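Local coordinates for invasion-associated protein (Mycobacterium tuberculosis, PDB 4LJ1) that probably binds peptidoglycan in the mycobacterial cell wall through a non-catalytic NlpC/p60 domain, at residues A[86-91]-A[117-122]. Numbering follows the deposited sequence.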
loop_
_atom_site.group_PDB
_atom_site.type_symbol
_atom_site.label_atom_id
_atom_site.label_comp_id
_atom_site.label_asym_id
_atom_site.label_seq_id
_atom_site.Cartn_x
_atom_site.Cartn_y
_atom_site.Cartn_z
ATOM N N ASP A 86 1.361 -4.711 -7.088
ATOM C CA ASP A 86 1.462 -5.633 -5.969
ATOM C C ASP A 86 1.764 -4.819 -4.696
ATOM O O ASP A 86 2.354 -3.753 -4.765
ATOM C CB ASP A 86 2.583 -6.643 -6.209
ATOM C CG ASP A 86 2.285 -7.660 -7.295
ATOM O OD1 ASP A 86 1.107 -7.780 -7.733
ATOM O OD2 ASP A 86 3.225 -8.395 -7.681
ATOM N N LEU A 87 1.391 -5.380 -3.562
ATOM C CA LEU A 87 1.656 -4.763 -2.254
ATOM C C LEU A 87 2.897 -5.375 -1.616
ATOM O O LEU A 87 3.068 -6.602 -1.607
ATOM C CB LEU A 87 0.447 -4.994 -1.350
ATOM C CG LEU A 87 -0.880 -4.368 -1.793
ATOM C CD1 LEU A 87 -1.974 -4.747 -0.804
ATOM C CD2 LEU A 87 -0.737 -2.857 -1.916
ATOM N N ILE A 88 3.754 -4.501 -1.114
ATOM C CA ILE A 88 4.954 -4.840 -0.358
ATOM C C ILE A 88 4.639 -4.664 1.124
ATOM O O ILE A 88 3.979 -3.692 1.499
ATOM C CB ILE A 88 6.108 -3.912 -0.779
ATOM C CG1 ILE A 88 6.533 -4.187 -2.224
ATOM C CG2 ILE A 88 7.309 -4.058 0.169
ATOM C CD1 ILE A 88 7.363 -3.082 -2.837
ATOM N N PHE A 89 5.129 -5.566 1.949
ATOM C CA PHE A 89 4.910 -5.500 3.389
ATOM C C PHE A 89 6.214 -5.482 4.154
ATOM O O PHE A 89 7.253 -5.972 3.676
ATOM C CB PHE A 89 4.050 -6.674 3.855
ATOM C CG PHE A 89 2.669 -6.671 3.279
ATOM C CD1 PHE A 89 2.423 -7.184 2.033
ATOM C CD2 PHE A 89 1.622 -6.131 3.994
ATOM C CE1 PHE A 89 1.151 -7.152 1.482
ATOM C CE2 PHE A 89 0.346 -6.105 3.460
ATOM C CZ PHE A 89 0.113 -6.608 2.199
ATOM N N TYR A 90 6.125 -4.950 5.367
ATOM C CA TYR A 90 7.182 -5.008 6.355
ATOM C C TYR A 90 6.668 -5.683 7.612
ATOM O O TYR A 90 5.499 -5.561 7.976
ATOM C CB TYR A 90 7.735 -3.575 6.648
ATOM C CG TYR A 90 8.427 -3.036 5.421
ATOM C CD1 TYR A 90 9.759 -3.318 5.183
ATOM C CD2 TYR A 90 7.725 -2.393 4.416
ATOM C CE1 TYR A 90 10.387 -2.912 4.012
ATOM C CE2 TYR A 90 8.354 -1.976 3.252
ATOM C CZ TYR A 90 9.679 -2.272 3.043
ATOM O OH TYR A 90 10.303 -1.919 1.869
ATOM N N GLY A 91 7.579 -6.355 8.309
ATOM C CA GLY A 91 7.293 -7.028 9.561
ATOM C C GLY A 91 6.923 -8.482 9.410
ATOM O O GLY A 91 6.581 -8.942 8.323
ATOM N N SER A 117 9.830 5.984 -3.257
ATOM C CA SER A 117 11.159 5.641 -2.723
ATOM C C SER A 117 11.611 4.322 -3.323
ATOM O O SER A 117 10.785 3.483 -3.620
ATOM C CB SER A 117 11.095 5.385 -1.222
ATOM O OG SER A 117 10.482 6.412 -0.489
ATOM N N PRO A 118 12.917 4.071 -3.437
ATOM C CA PRO A 118 13.345 2.733 -3.843
ATOM C C PRO A 118 12.880 1.693 -2.826
ATOM O O PRO A 118 12.846 1.961 -1.629
ATOM C CB PRO A 118 14.874 2.856 -3.854
ATOM C CG PRO A 118 15.135 4.295 -4.104
ATOM C CD PRO A 118 14.031 5.027 -3.419
ATOM N N VAL A 119 12.525 0.509 -3.308
ATOM C CA VAL A 119 12.164 -0.574 -2.417
ATOM C C VAL A 119 13.329 -0.886 -1.470
ATOM O O VAL A 119 14.504 -0.908 -1.907
ATOM C CB VAL A 119 11.796 -1.834 -3.208
ATOM C CG1 VAL A 119 11.561 -3.019 -2.279
ATOM C CG2 VAL A 119 10.595 -1.576 -4.105
ATOM N N ARG A 120 13.029 -1.108 -0.194
ATOM C CA ARG A 120 14.030 -1.474 0.804
ATOM C C ARG A 120 13.759 -2.918 1.227
ATOM O O ARG A 120 12.634 -3.278 1.569
ATOM C CB ARG A 120 13.900 -0.614 2.068
ATOM C CG ARG A 120 14.102 0.902 1.961
ATOM C CD ARG A 120 13.578 1.595 3.253
ATOM N NE ARG A 120 12.318 2.352 3.113
ATOM C CZ ARG A 120 11.178 2.122 3.757
ATOM N NH1 ARG A 120 11.056 1.115 4.608
ATOM N NH2 ARG A 120 10.151 2.894 3.536
ATOM N N THR A 121 14.766 -3.770 1.226
ATOM C CA THR A 121 14.506 -5.144 1.655
ATOM C C THR A 121 14.695 -5.313 3.170
ATOM O O THR A 121 14.261 -6.311 3.704
ATOM C CB THR A 121 15.379 -6.173 0.942
ATOM O OG1 THR A 121 16.722 -5.757 1.115
ATOM C CG2 THR A 121 15.027 -6.267 -0.533
ATOM N N ASN A 122 15.258 -4.319 3.860
ATOM C CA ASN A 122 15.384 -4.411 5.315
ATOM C C ASN A 122 14.018 -4.492 5.978
ATOM O O ASN A 122 13.231 -3.553 5.886
ATOM C CB ASN A 122 16.150 -3.239 5.919
ATOM C CG ASN A 122 16.306 -3.373 7.424
ATOM O OD1 ASN A 122 16.856 -4.358 7.891
ATOM N ND2 ASN A 122 15.835 -2.382 8.188
#
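In the four-stranded antiparallel sheet of this NlpC/p60 domain, the first strand, 87-90, meets the chain that runs on from the last strand, 114-118, with Tyr90 and Ile88 reaching across to Val119, Arg120 and Asn122. Strands 97-103 and 106-110 lie between the two in the sheet order. There is no backbone pairing between the segments; side chains from 87-90 reach over to side chains and carbonyls of 119-122, and the CA atoms of Ile88 and Val119 stay 8.6 Å apart. Tyr90 does most of the work. Its phenol OH donates to the carbonyl O of Arg120 at 2.7 Å, arriving in the carbonyl plane on a lone pair with a C=O...OH angle of 132°. That bond fixes the far end of the ring, while the edge of the ring meets a second carbonyl: Asn122 O lies near the ring plane, 3.5 Å from Tyr90 CE1. In one of the two modelled conformers of Arg120, the guanidinium plane is tilted 25° from that of the ring, and only NH1 reaches over the face, 3.9 Å above the ring plane and displaced toward the rim near CZ. In that conformer the bend at chi3 (-107°) turns the end of the chain toward the ring, and the other terminal nitrogen, NH2, forms a salt bridge with Glu109 on strand 106-110. Met107 of that same strand touches the side chains of Ile88, Tyr90 and Arg120. Beside the phenol the contact turns apolar: Val119 holds CG2 anti to its carbonyl carbon, and this methyl meets Ile88 CD1 at 3.8 Å.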